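Local coordinates for sugar ABC transporter substrate-binding protein (Treponema pallidum subsp. pallidum, PDB 5U2P) that probably binds a small solute, perhaps a sugar, in the periplasm and hands it to an ABC transporter, although its true ligand is not established, at residues V36-K41 and V88-L93; A181-E186 and A249-I254; P189-A194 and A375-A380; A196-L201 and V299-L304; P393-Y398 and H411-E416. All blocks are in the same frame, centred on the assembly; numbering follows the deposited sequence. Where two conformers were deposited one is given.

In the fold
From the N terminus, contact 1 closes first, pairing strands 33-39 and 88-92 within the five-stranded sheet of one lobe before any other contact opens. The rest lie in the other lobe. Contact 2 ties the loop after strand 178-181 to the start of helix 251-258, and it crosses contacts 3 and 4 along the chain. Contact 4, helix 191-214 on strand 300-303, is nested inside the long loop closed by contact 3, which joins the start of the same helix to the segment after strand 372-374; their centres are about 9 Å apart. Contact 5 closes last, setting 393-398 on the C-terminal helix 406-417, and F395 touches L193 of contact 3.

Contact 1: residues V36-K41 and V88-L93; sequences VLIREK and VVEVSL
V36 lies alongside V88, their side chains pointing the same way from one face of the sheet, with V36 CG2 4.1 Å from V88 CB. V36 CA also makes a CA-H...O contact with V88 O, the carbonyl that accepts the hydrogen bond from L37 N at 2.9 Å. The carbonyl of L37 answers by taking E90 N at 2.9 Å, while on the reverse face L37 CB rests against V89 CG1. This is parallel beta pairing, the directions of the two short strand segments 21° apart, in the five-stranded mixed sheet of one lobe of a periplasmic binding protein; strand 61-67 flanks 33-39 on the other side and 307-311 flanks 88-92. At I38 the E90 carboxylate comes so near that OE1 lies 3.0 Å from I38 CG1. At R39 the backbone N is taken by the E90 side chain: E90 holds CG anti to its N and stays extended beyond it, which carries OE1 to R39 N, a straight bond of 2.8 Å (169° at the hydrogen). R39 crosses E90 at about a right angle, and its NE makes a long salt bridge of 3.9 Å to E90 OE2, the guanidinium and carboxylate planes standing 69° apart. OE2 is also hydrogen-bonded to H42 and Q307, which would help fix the carboxylate. Farther out, R39 NH2 gives a weak bond of 3.3 Å to S92 OG.

Contact 2: residues A181-E186 and A249-I254; sequences ALSTTE and ARVREI
T184 N and A249 O form the hydrogen bond that joins these two segments, 2.9 Å long and fairly straight at 162°, with the donor tilted 21° from the carbonyl plane. The same oxygen is approached by S183 CA at 3.5 Å, and T184 CG2 comes equally near it, so the A249 carbonyl sits against both neighbouring residues of the loop. Another carbonyl, L182 O, is touched by I254 CD1. Apolar contacts are made chiefly by I254, whose CG1 branch is anti to the carbonyl carbon (chi1 -68°) and reaches across to the loop: I254 CG1 meets S183 CB at 3.8 Å, while its CD1 lies 3.9 Å from A181 CB. V251 CG2 packs at S183 OG, a hydroxyl that is hydrogen-bonded to Y266. Within the second segment R250 occupies the N-cap position, and its N donates to E253 OE1 at 2.9 Å, which accepts with its anti lone pair; this is one half of a capping box. The contact thus fastens the first turn of helix 251-258 to the chain leaving strand 178-181; I254 and A181 both lean on I263 of strand 263-267, and L182 turns to L192 of helix 191-214.

Contact 3: residues P189-A194 and A375-A380; sequences PHTLLA and AIDAYA. With EDO (1,2-ethanediol), chain E.
The start of helix 191-214, where H190 is the N-cap residue, meets the turn after strand 372-374 at a polar site occupied by 1,2-ethanediol, in the lobe of this binding protein that holds the second, six-stranded sheet. The diol probably comes from the crystallisation liquor; N140 and S138 bind it as well. D377 is the central side chain. Its CG lies between the backbone N and the carbonyl carbon (chi1 64°), which directs the carboxylate at the helix start, so that A194 CB is 3.5 Å from OD1 and T191 CA is 3.4 Å from OD2. Such a position near the N-terminal end of a helix would tend to stabilise a negative charge. Water completes the link: one molecule donates to D377 OD2 at 2.6 Å and is hydrogen-bonded to T191 OG1, and another lies between OD2 and P189 O. Beside this polar patch is an apolar one. The side chains of I376 and P189, a proline that follows a cis peptide bond, cross at about a right angle, I376 CD1 lying 3.8 Å from P189 CG, and I376 CG1 lies 3.9 Å from A194 CB. On the other oxygen of the carboxylate, the ethanediol O2 donates to D377 OD1 at 2.8 Å.

Contact 4: residues A196-L201 and V299-L304; sequences AITKVL and VLTGSL
T301 CG2 wedges between T198 and K199 of the helix, 3.8 Å from T198 CG2 and 3.7 Å from K199 CG. Its first torsion (chi1 78°) places CG2 anti to the carbonyl carbon and OG1 between the backbone N and that carbon, so the methyl meets the helix while the hydroxyl is hydrogen-bonded to D195 and N140. T198 is arranged in a similar division of labour: its CG2 faces the strand, and its OG1 bonds to A194 O and I376 N. K199 and V299 run antiparallel alongside each other. With CG anti to the carbonyl carbon (chi1 -73°) and the chain extended beyond it, the lysine lays its CG 4.1 Å from V299 CG1 and brings CE to 3.0 Å from V299 O. The ammonium group then reaches the same carbonyl, K199 NZ to V299 O 2.8 Å, in a weak hydrogen bond, and also bonds to A296 O. Segment 196-201 of the helix runs at 123° to strand 300-303, the two axes 8.7 Å apart. Methyl and methylene groups fill the interface, while the buried lysine nitrogen is met by backbone carbonyls, which probably offset part of the cost of burying its charge.

Contact 5: residues P393-Y398 and H411-E416; sequences PDFAAY and HRAQTE
Y398 lays its ring against the C-terminal helix 406-417, where a short turn with helical backbone angles, 395-398, packs on residues R412 and A413 in the lobe that also holds helix 191-214. The aromatic contact is a CH-pi interaction: R412 CB sits 4.0 Å from the centroid of the Y398 ring, 12° off the normal, over one face. The opposite face carries D394 O, offset toward the rim. The ring therefore lies between its own turn and the helix, and its far end reaches the helix backbone, with Y398 OH 3.4 Å from A413 CA. The side chains of Y398 and R412 lie alongside one another, head to tail, and their flat groups stand 78° apart. The apolar contacts converge on A413, whose CB meets P393 CG at 3.8 Å, F395 CE1 at 4.0 Å and Y398 CE2 at 4.1 Å. P393 CB also lies over the centre of the F395 ring, and W220 packs edge-to-face with that ring. Among the polar atoms, R412 is extended from CG to NE with CG anti to the carbonyl carbon (chi1 -76°), which carries its guanidinium back along Y398; there R412 NH1 comes to 2.7 Å from Y398 O, which lies at the edge of the guanidinium, in its plane.

Contact 1: residues V36-K41 and V88-L93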
# COMPACT_ATOMS: atom_id res chain seq x y z
N VAL A 36 11.74 -24.84 3.17
CA VAL A 36 11.22 -23.49 3.23
C VAL A 36 11.93 -22.67 4.31
O VAL A 36 12.25 -23.18 5.38
CB VAL A 36 9.70 -23.51 3.51
CG1 VAL A 36 9.14 -22.10 3.54
CG2 VAL A 36 9.00 -24.35 2.47
N LEU A 37 12.19 -21.41 4.00
CA LEU A 37 12.70 -20.44 4.98
C LEU A 37 11.65 -19.36 5.16
O LEU A 37 11.17 -18.78 4.18
CB LEU A 37 14.01 -19.81 4.50
CG LEU A 37 14.85 -19.08 5.54
CD1 LEU A 37 15.62 -20.08 6.39
CD2 LEU A 37 15.80 -18.10 4.86
N ILE A 38 11.31 -19.05 6.40
CA ILE A 38 10.28 -18.06 6.68
C ILE A 38 10.58 -17.28 7.96
O ILE A 38 11.34 -17.73 8.81
CB ILE A 38 8.90 -18.73 6.82
CG1 ILE A 38 7.78 -17.68 6.83
CG2 ILE A 38 8.86 -19.62 8.06
CD1 ILE A 38 6.40 -18.26 6.94
N ARG A 39 9.99 -16.09 8.09
CA ARG A 39 10.10 -15.30 9.31
C ARG A 39 9.30 -15.95 10.42
O ARG A 39 8.18 -16.41 10.20
CB ARG A 39 9.61 -13.86 9.09
CG ARG A 39 10.55 -12.96 8.28
CD ARG A 39 9.97 -11.56 8.13
NE ARG A 39 10.57 -10.81 7.02
CZ ARG A 39 11.46 -9.83 7.14
NH1 ARG A 39 11.89 -9.43 8.34
NH2 ARG A 39 11.92 -9.23 6.05
N GLU A 40 9.89 -15.98 11.60
CA GLU A 40 9.25 -16.56 12.78
C GLU A 40 7.81 -16.08 12.94
O GLU A 40 6.88 -16.88 12.99
CB GLU A 40 10.08 -16.22 14.02
CG GLU A 40 9.56 -16.79 15.33
CD GLU A 40 10.44 -16.39 16.50
OE1 GLU A 40 11.12 -15.35 16.42
OE2 GLU A 40 10.45 -17.13 17.51
N LYS A 41 7.62 -14.76 12.99
CA LYS A 41 6.30 -14.20 13.27
C LYS A 41 5.35 -14.30 12.08
O LYS A 41 4.17 -14.00 12.20
CB LYS A 41 6.41 -12.73 13.68
CG LYS A 41 7.13 -12.50 15.01
CD LYS A 41 7.07 -11.03 15.42
CE LYS A 41 7.65 -10.80 16.81
NZ LYS A 41 9.12 -11.04 16.84
N VAL A 88 12.20 -22.74 -1.18
CA VAL A 88 11.22 -21.66 -1.14
C VAL A 88 11.58 -20.72 0.01
O VAL A 88 11.84 -21.19 1.12
CB VAL A 88 9.79 -22.20 -0.96
CG1 VAL A 88 8.79 -21.06 -0.78
CG2 VAL A 88 9.44 -23.05 -2.17
N VAL A 89 11.62 -19.42 -0.26
CA VAL A 89 12.00 -18.44 0.76
C VAL A 89 11.00 -17.30 0.80
O VAL A 89 10.52 -16.82 -0.24
CB VAL A 89 13.45 -17.92 0.54
CG1 VAL A 89 14.43 -19.07 0.63
CG2 VAL A 89 13.61 -17.20 -0.81
N GLU A 90 10.67 -16.86 2.01
CA GLU A 90 9.88 -15.66 2.20
C GLU A 90 10.67 -14.43 1.74
O GLU A 90 11.86 -14.31 2.02
CB GLU A 90 9.44 -15.50 3.67
CG GLU A 90 8.61 -14.24 3.85
CD GLU A 90 8.19 -13.97 5.27
OE1 GLU A 90 8.42 -14.81 6.16
OE2 GLU A 90 7.61 -12.88 5.50
N VAL A 91 9.99 -13.54 1.03
CA VAL A 91 10.60 -12.29 0.59
C VAL A 91 9.65 -11.14 0.86
O VAL A 91 8.45 -11.31 0.95
CB VAL A 91 10.97 -12.30 -0.92
CG1 VAL A 91 12.06 -13.34 -1.20
CG2 VAL A 91 9.74 -12.55 -1.78
N SER A 92 10.23 -9.95 1.01
CA SER A 92 9.48 -8.72 1.12
C SER A 92 9.31 -8.08 -0.26
O SER A 92 10.28 -7.71 -0.92
CB SER A 92 10.19 -7.74 2.06
OG SER A 92 10.15 -8.22 3.40
N LEU A 93 8.06 -7.98 -0.68
CA LEU A 93 7.69 -7.32 -1.92
C LEU A 93 7.43 -5.86 -1.61
O LEU A 93 7.05 -5.54 -0.49
CB LEU A 93 6.45 -7.98 -2.54
CG LEU A 93 6.69 -9.45 -2.93
CD1 LEU A 93 5.38 -10.20 -3.14
CD2 LEU A 93 7.57 -9.56 -4.17

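Contact 2: residues A181-E186 and A249-I254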
# COMPACT_ATOMS: atom_id res chain seq x y z
N ALA A 181 -10.19 15.49 7.28
CA ALA A 181 -9.25 15.07 8.29
C ALA A 181 -8.13 14.17 7.74
O ALA A 181 -8.34 13.34 6.83
CB ALA A 181 -10.00 14.34 9.41
N LEU A 182 -6.95 14.36 8.32
CA LEU A 182 -5.73 13.61 8.01
C LEU A 182 -5.10 13.17 9.31
O LEU A 182 -5.20 13.86 10.32
CB LEU A 182 -4.74 14.49 7.22
CG LEU A 182 -5.27 15.13 5.95
CD1 LEU A 182 -4.24 16.08 5.37
CD2 LEU A 182 -5.65 14.08 4.89
N SER A 183 -4.46 12.01 9.29
CA SER A 183 -3.77 11.48 10.46
C SER A 183 -2.27 11.43 10.26
O SER A 183 -1.75 11.31 9.14
CB SER A 183 -4.32 10.09 10.80
OG SER A 183 -4.11 9.17 9.77
N THR A 184 -1.55 11.49 11.37
CA THR A 184 -0.10 11.58 11.32
C THR A 184 0.52 10.27 10.86
O THR A 184 -0.02 9.20 11.13
CB THR A 184 0.47 11.95 12.71
OG1 THR A 184 1.85 12.28 12.58
CG2 THR A 184 0.33 10.81 13.69
N THR A 185 1.64 10.38 10.15
CA THR A 185 2.42 9.22 9.75
C THR A 185 3.87 9.40 10.19
O THR A 185 4.27 10.48 10.62
CB THR A 185 2.43 9.01 8.23
OG1 THR A 185 3.26 10.01 7.65
CG2 THR A 185 1.01 9.11 7.64
N GLU A 186 4.63 8.32 10.02
CA GLU A 186 6.07 8.30 10.26
C GLU A 186 6.88 8.45 8.96
O GLU A 186 8.05 8.05 8.89
CB GLU A 186 6.46 7.00 10.96
CG GLU A 186 5.87 6.82 12.35
CD GLU A 186 6.62 7.60 13.40
OE1 GLU A 186 6.46 8.84 13.44
OE2 GLU A 186 7.37 6.97 14.18
N ALA A 249 -2.45 14.75 14.36
CA ALA A 249 -3.47 13.97 15.06
C ALA A 249 -3.21 12.50 14.90
O ALA A 249 -2.98 12.01 13.78
CB ALA A 249 -4.86 14.31 14.55
N ARG A 250 -3.27 11.78 16.01
CA ARG A 250 -3.06 10.35 16.01
C ARG A 250 -4.27 9.63 15.41
O ARG A 250 -5.37 10.15 15.42
CB ARG A 250 -2.80 9.85 17.43
CG ARG A 250 -1.46 10.31 18.00
CD ARG A 250 -1.42 10.14 19.51
NE ARG A 250 -1.62 8.76 19.93
CZ ARG A 250 -1.72 8.36 21.20
NH1 ARG A 250 -1.64 9.25 22.18
NH2 ARG A 250 -1.90 7.08 21.48
N VAL A 251 -4.04 8.43 14.89
CA VAL A 251 -5.13 7.63 14.35
C VAL A 251 -6.24 7.44 15.38
O VAL A 251 -7.43 7.52 15.05
CB VAL A 251 -4.61 6.25 13.85
CG1 VAL A 251 -5.76 5.28 13.60
CG2 VAL A 251 -3.80 6.43 12.60
N ARG A 252 -5.86 7.21 16.64
CA ARG A 252 -6.84 7.01 17.72
C ARG A 252 -7.76 8.24 17.86
O ARG A 252 -8.94 8.11 18.20
CB ARG A 252 -6.11 6.74 19.04
CG ARG A 252 -7.02 6.60 20.27
CD ARG A 252 -6.47 7.40 21.46
NE ARG A 252 -5.32 6.75 22.07
CZ ARG A 252 -5.35 6.03 23.19
NH1 ARG A 252 -6.48 5.84 23.86
NH2 ARG A 252 -4.23 5.48 23.65
N GLU A 253 -7.21 9.42 17.61
CA GLU A 253 -7.96 10.66 17.72
C GLU A 253 -8.93 10.82 16.55
O GLU A 253 -10.07 11.23 16.73
CB GLU A 253 -7.00 11.85 17.81
CG GLU A 253 -6.15 11.77 19.06
CD GLU A 253 -5.18 12.92 19.20
OE1 GLU A 253 -4.15 12.93 18.49
OE2 GLU A 253 -5.44 13.82 20.03
N ILE A 254 -8.49 10.47 15.35
CA ILE A 254 -9.37 10.46 14.19
C ILE A 254 -10.55 9.52 14.42
O ILE A 254 -11.69 9.88 14.15
CB ILE A 254 -8.61 10.02 12.91
CG1 ILE A 254 -7.57 11.06 12.50
CG2 ILE A 254 -9.57 9.68 11.77
CD1 ILE A 254 -8.11 12.40 12.18

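Contact 3: residues P189-A194 and A375-A380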
# COMPACT_ATOMS: atom_id res chain seq x y z
N PRO A 189 6.45 12.35 1.94
CA PRO A 189 5.51 13.40 2.30
C PRO A 189 4.32 12.73 2.97
O PRO A 189 4.28 11.49 3.00
CB PRO A 189 5.14 14.03 0.95
CG PRO A 189 5.32 12.92 -0.03
CD PRO A 189 6.43 12.05 0.49
N HIS A 190 3.41 13.52 3.50
CA HIS A 190 2.19 12.96 4.06
C HIS A 190 1.39 12.19 3.00
O HIS A 190 1.45 12.50 1.82
CB HIS A 190 1.32 14.05 4.68
CG HIS A 190 0.11 13.50 5.36
ND1 HIS A 190 -1.11 13.41 4.74
CD2 HIS A 190 -0.03 12.92 6.57
CE1 HIS A 190 -1.97 12.82 5.55
NE2 HIS A 190 -1.34 12.51 6.67
N THR A 191 0.63 11.19 3.45
CA THR A 191 -0.23 10.38 2.60
C THR A 191 -1.00 11.12 1.50
O THR A 191 -1.12 10.63 0.39
CB THR A 191 -1.28 9.66 3.50
OG1 THR A 191 -0.64 9.15 4.68
CG2 THR A 191 -1.97 8.56 2.74
N LEU A 192 -1.61 12.25 1.85
CA LEU A 192 -2.40 13.02 0.90
C LEU A 192 -1.56 13.47 -0.29
O LEU A 192 -1.91 13.22 -1.46
CB LEU A 192 -3.02 14.25 1.58
CG LEU A 192 -3.77 15.23 0.68
CD1 LEU A 192 -4.88 14.51 0.03
CD2 LEU A 192 -4.30 16.39 1.50
N LEU A 193 -0.44 14.12 -0.01
CA LEU A 193 0.41 14.58 -1.10
C LEU A 193 1.09 13.39 -1.78
O LEU A 193 1.28 13.39 -3.01
CB LEU A 193 1.45 15.58 -0.58
CG LEU A 193 2.24 16.33 -1.65
CD1 LEU A 193 1.29 17.07 -2.61
CD2 LEU A 193 3.20 17.31 -0.98
N ALA A 194 1.46 12.37 -1.01
CA ALA A 194 2.05 11.15 -1.58
C ALA A 194 1.13 10.52 -2.61
O ALA A 194 1.56 10.12 -3.70
CB ALA A 194 2.38 10.16 -0.48
N ALA A 375 2.14 4.01 -3.36
CA ALA A 375 2.39 5.40 -3.00
C ALA A 375 3.82 5.60 -2.53
O ALA A 375 4.39 4.76 -1.84
CB ALA A 375 1.41 5.85 -1.89
N ILE A 376 4.40 6.74 -2.89
CA ILE A 376 5.81 6.97 -2.60
C ILE A 376 6.16 7.00 -1.11
O ILE A 376 7.32 6.74 -0.77
CB ILE A 376 6.30 8.28 -3.26
CG1 ILE A 376 5.48 9.48 -2.77
CG2 ILE A 376 6.27 8.16 -4.77
CD1 ILE A 376 6.05 10.87 -3.17
N ASP A 377 5.18 7.24 -0.23
CA ASP A 377 5.47 7.24 1.21
C ASP A 377 5.49 5.83 1.81
O ASP A 377 5.80 5.67 2.98
CB ASP A 377 4.48 8.14 2.00
CG ASP A 377 3.04 7.66 1.94
OD1 ASP A 377 2.67 6.96 0.97
OD2 ASP A 377 2.25 8.04 2.86
N ALA A 378 5.15 4.82 1.01
CA ALA A 378 5.08 3.45 1.52
C ALA A 378 6.45 2.78 1.51
O ALA A 378 6.67 1.78 2.21
CB ALA A 378 4.10 2.63 0.72
N TYR A 379 7.38 3.34 0.73
CA TYR A 379 8.73 2.78 0.61
C TYR A 379 9.52 3.01 1.91
O TYR A 379 9.37 4.05 2.57
CB TYR A 379 9.47 3.41 -0.58
CG TYR A 379 8.93 3.06 -1.92
CD1 TYR A 379 7.89 3.78 -2.49
CD2 TYR A 379 9.45 1.98 -2.63
CE1 TYR A 379 7.38 3.43 -3.73
CE2 TYR A 379 8.96 1.64 -3.86
CZ TYR A 379 7.94 2.37 -4.42
OH TYR A 379 7.46 2.01 -5.65
N ALA A 380 10.38 2.05 2.26
CA ALA A 380 11.21 2.17 3.46
C ALA A 380 11.99 3.49 3.49
O ALA A 380 12.12 4.12 4.55
CB ALA A 380 12.18 1.00 3.53
C1 EDO E . 0.18 3.48 2.73
O1 EDO E . -1.24 3.63 2.60
C2 EDO E . 0.95 4.45 1.85
O2 EDO E . 0.23 5.61 1.44
O HOH W 1 3.30 9.60 4.85
O HOH W 2 0.58 6.74 4.43

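Contact 4: residues A196-L201 and V299-L304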
# COMPACT_ATOMS: atom_id res chain seq x y z
N ALA A 196 -1.27 11.94 -4.36
CA ALA A 196 -1.43 12.77 -5.54
C ALA A 196 -0.18 12.79 -6.42
O ALA A 196 -0.29 12.70 -7.64
CB ALA A 196 -1.80 14.17 -5.12
N ILE A 197 1.00 12.89 -5.81
CA ILE A 197 2.25 12.87 -6.56
C ILE A 197 2.36 11.53 -7.30
O ILE A 197 2.79 11.48 -8.47
CB ILE A 197 3.48 13.06 -5.64
CG1 ILE A 197 3.53 14.50 -5.11
CG2 ILE A 197 4.80 12.73 -6.38
CD1 ILE A 197 4.55 14.74 -4.02
N THR A 198 1.98 10.47 -6.62
CA THR A 198 2.15 9.13 -7.17
C THR A 198 1.26 8.98 -8.40
O THR A 198 1.68 8.43 -9.44
CB THR A 198 1.84 8.04 -6.10
OG1 THR A 198 2.81 8.12 -5.05
CG2 THR A 198 1.91 6.63 -6.71
N LYS A 199 0.04 9.49 -8.31
CA LYS A 199 -0.91 9.36 -9.40
C LYS A 199 -0.50 10.16 -10.64
O LYS A 199 -0.65 9.68 -11.75
CB LYS A 199 -2.31 9.77 -8.96
CG LYS A 199 -2.96 8.76 -8.06
CD LYS A 199 -4.40 9.14 -7.78
CE LYS A 199 -5.05 8.14 -6.88
NZ LYS A 199 -6.53 8.12 -7.09
N VAL A 200 -0.00 11.37 -10.46
CA VAL A 200 0.35 12.18 -11.63
C VAL A 200 1.56 11.55 -12.33
O VAL A 200 1.63 11.55 -13.55
CB VAL A 200 0.62 13.66 -11.26
CG1 VAL A 200 1.82 13.79 -10.33
CG2 VAL A 200 0.80 14.49 -12.52
N LEU A 201 2.47 10.97 -11.56
CA LEU A 201 3.69 10.38 -12.14
C LEU A 201 3.51 8.97 -12.71
O LEU A 201 4.26 8.56 -13.59
CB LEU A 201 4.81 10.34 -11.10
CG LEU A 201 5.37 11.70 -10.65
CD1 LEU A 201 6.39 11.50 -9.54
CD2 LEU A 201 5.98 12.49 -11.81
N VAL A 299 -6.34 5.19 -11.10
CA VAL A 299 -5.66 4.21 -10.25
C VAL A 299 -5.76 4.61 -8.78
O VAL A 299 -5.87 5.79 -8.47
CB VAL A 299 -4.17 4.05 -10.66
CG1 VAL A 299 -3.31 5.20 -10.10
CG2 VAL A 299 -3.64 2.73 -10.23
N LEU A 300 -5.75 3.63 -7.89
CA LEU A 300 -5.64 3.88 -6.46
C LEU A 300 -4.16 3.82 -6.10
O LEU A 300 -3.38 3.18 -6.80
CB LEU A 300 -6.42 2.85 -5.64
CG LEU A 300 -7.94 2.84 -5.83
CD1 LEU A 300 -8.55 1.67 -5.12
CD2 LEU A 300 -8.54 4.13 -5.31
N THR A 301 -3.77 4.46 -5.00
CA THR A 301 -2.47 4.21 -4.40
C THR A 301 -2.60 3.53 -3.04
O THR A 301 -3.68 3.53 -2.42
CB THR A 301 -1.62 5.50 -4.23
OG1 THR A 301 -2.06 6.24 -3.08
CG2 THR A 301 -1.68 6.36 -5.49
N GLY A 302 -1.51 2.93 -2.58
CA GLY A 302 -1.46 2.30 -1.28
C GLY A 302 -0.09 1.75 -0.98
O GLY A 302 0.90 2.13 -1.61
N SER A 303 -0.04 0.86 -0.00
CA SER A 303 1.15 0.09 0.26
C SER A 303 1.03 -1.31 -0.31
O SER A 303 0.09 -2.04 0.04
CB SER A 303 1.44 -0.04 1.74
OG SER A 303 2.56 -0.89 1.89
N LEU A 304 1.97 -1.65 -1.17
CA LEU A 304 2.09 -3.00 -1.74
C LEU A 304 3.26 -3.74 -1.11
O LEU A 304 3.78 -4.72 -1.67
CB LEU A 304 2.21 -2.92 -3.27
CG LEU A 304 1.14 -2.08 -4.00
CD1 LEU A 304 1.35 -2.07 -5.52
CD2 LEU A 304 -0.26 -2.58 -3.65

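Contact 5: residues P393-Y398 and H411-E416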
# COMPACT_ATOMS: atom_id res chain seq x y z
N PRO A 393 10.88 15.54 1.17
CA PRO A 393 10.69 16.72 2.02
C PRO A 393 9.39 16.69 2.79
O PRO A 393 8.41 16.12 2.32
CB PRO A 393 10.67 17.88 1.01
CG PRO A 393 11.17 17.31 -0.27
CD PRO A 393 10.77 15.88 -0.25
N ASP A 394 9.38 17.32 3.95
CA ASP A 394 8.15 17.60 4.67
C ASP A 394 7.54 18.87 4.06
O ASP A 394 7.70 19.96 4.61
CB ASP A 394 8.43 17.77 6.15
CG ASP A 394 7.19 17.97 6.98
OD1 ASP A 394 6.07 17.77 6.45
OD2 ASP A 394 7.34 18.31 8.17
N PHE A 395 6.92 18.73 2.90
CA PHE A 395 6.34 19.86 2.18
C PHE A 395 5.36 20.68 3.03
O PHE A 395 5.30 21.90 2.91
CB PHE A 395 5.63 19.37 0.92
CG PHE A 395 6.55 19.05 -0.20
CD1 PHE A 395 7.29 20.04 -0.80
CD2 PHE A 395 6.66 17.75 -0.68
CE1 PHE A 395 8.15 19.74 -1.84
CE2 PHE A 395 7.50 17.45 -1.72
CZ PHE A 395 8.25 18.44 -2.30
N ALA A 396 4.58 20.01 3.88
CA ALA A 396 3.57 20.73 4.66
C ALA A 396 4.21 21.73 5.61
O ALA A 396 3.60 22.74 5.96
CB ALA A 396 2.68 19.74 5.44
N ALA A 397 5.44 21.46 6.01
CA ALA A 397 6.16 22.37 6.90
C ALA A 397 6.46 23.70 6.22
O ALA A 397 6.67 24.71 6.89
CB ALA A 397 7.44 21.73 7.38
N TYR A 398 6.48 23.69 4.89
CA TYR A 398 6.75 24.91 4.12
C TYR A 398 5.53 25.83 4.03
O TYR A 398 5.64 26.98 3.61
CB TYR A 398 7.20 24.57 2.69
CG TYR A 398 8.41 23.67 2.57
CD1 TYR A 398 9.30 23.51 3.63
CD2 TYR A 398 8.66 22.99 1.39
CE1 TYR A 398 10.40 22.68 3.51
CE2 TYR A 398 9.76 22.16 1.26
CZ TYR A 398 10.63 22.00 2.32
OH TYR A 398 11.72 21.17 2.18
N HIS A 411 11.80 25.16 -4.53
CA HIS A 411 13.10 25.76 -4.23
C HIS A 411 13.53 25.44 -2.81
O HIS A 411 14.70 25.16 -2.55
CB HIS A 411 13.06 27.27 -4.42
CG HIS A 411 13.36 27.70 -5.81
ND1 HIS A 411 12.39 27.82 -6.78
CD2 HIS A 411 14.53 28.02 -6.41
CE1 HIS A 411 12.95 28.22 -7.91
NE2 HIS A 411 14.24 28.34 -7.71
N ARG A 412 12.58 25.50 -1.89
CA ARG A 412 12.88 25.26 -0.49
C ARG A 412 13.33 23.81 -0.32
O ARG A 412 14.29 23.53 0.39
CB ARG A 412 11.66 25.55 0.39
CG ARG A 412 11.37 27.03 0.63
CD ARG A 412 10.21 27.23 1.61
NE ARG A 412 9.92 28.65 1.82
CZ ARG A 412 8.75 29.13 2.26
NH1 ARG A 412 7.75 28.31 2.52
NH2 ARG A 412 8.58 30.44 2.41
N ALA A 413 12.64 22.90 -1.00
CA ALA A 413 13.02 21.48 -0.96
C ALA A 413 14.46 21.30 -1.43
O ALA A 413 15.23 20.55 -0.83
CB ALA A 413 12.06 20.64 -1.80
N GLN A 414 14.82 22.00 -2.50
CA GLN A 414 16.14 21.85 -3.09
C GLN A 414 17.21 22.53 -2.24
O GLN A 414 18.35 22.08 -2.20
CB GLN A 414 16.15 22.42 -4.52
CG GLN A 414 17.44 22.19 -5.29
CD GLN A 414 17.73 20.72 -5.56
OE1 GLN A 414 16.93 19.85 -5.28
NE2 GLN A 414 18.89 20.45 -6.13
N THR A 415 16.83 23.60 -1.55
CA THR A 415 17.76 24.32 -0.69
C THR A 415 18.14 23.46 0.50
O THR A 415 19.30 23.45 0.93
CB THR A 415 17.14 25.65 -0.22
OG1 THR A 415 17.00 26.52 -1.35
CG2 THR A 415 18.02 26.34 0.82
N GLU A 416 17.17 22.71 1.02
CA GLU A 416 17.43 21.83 2.14
C GLU A 416 18.25 20.62 1.70
O GLU A 416 18.97 20.03 2.51
CB GLU A 416 16.11 21.37 2.76
CG GLU A 416 16.05 21.53 4.27
CD GLU A 416 16.90 20.50 5.00
OE1 GLU A 416 18.11 20.77 5.21
OE2 GLU A 416 16.37 19.42 5.35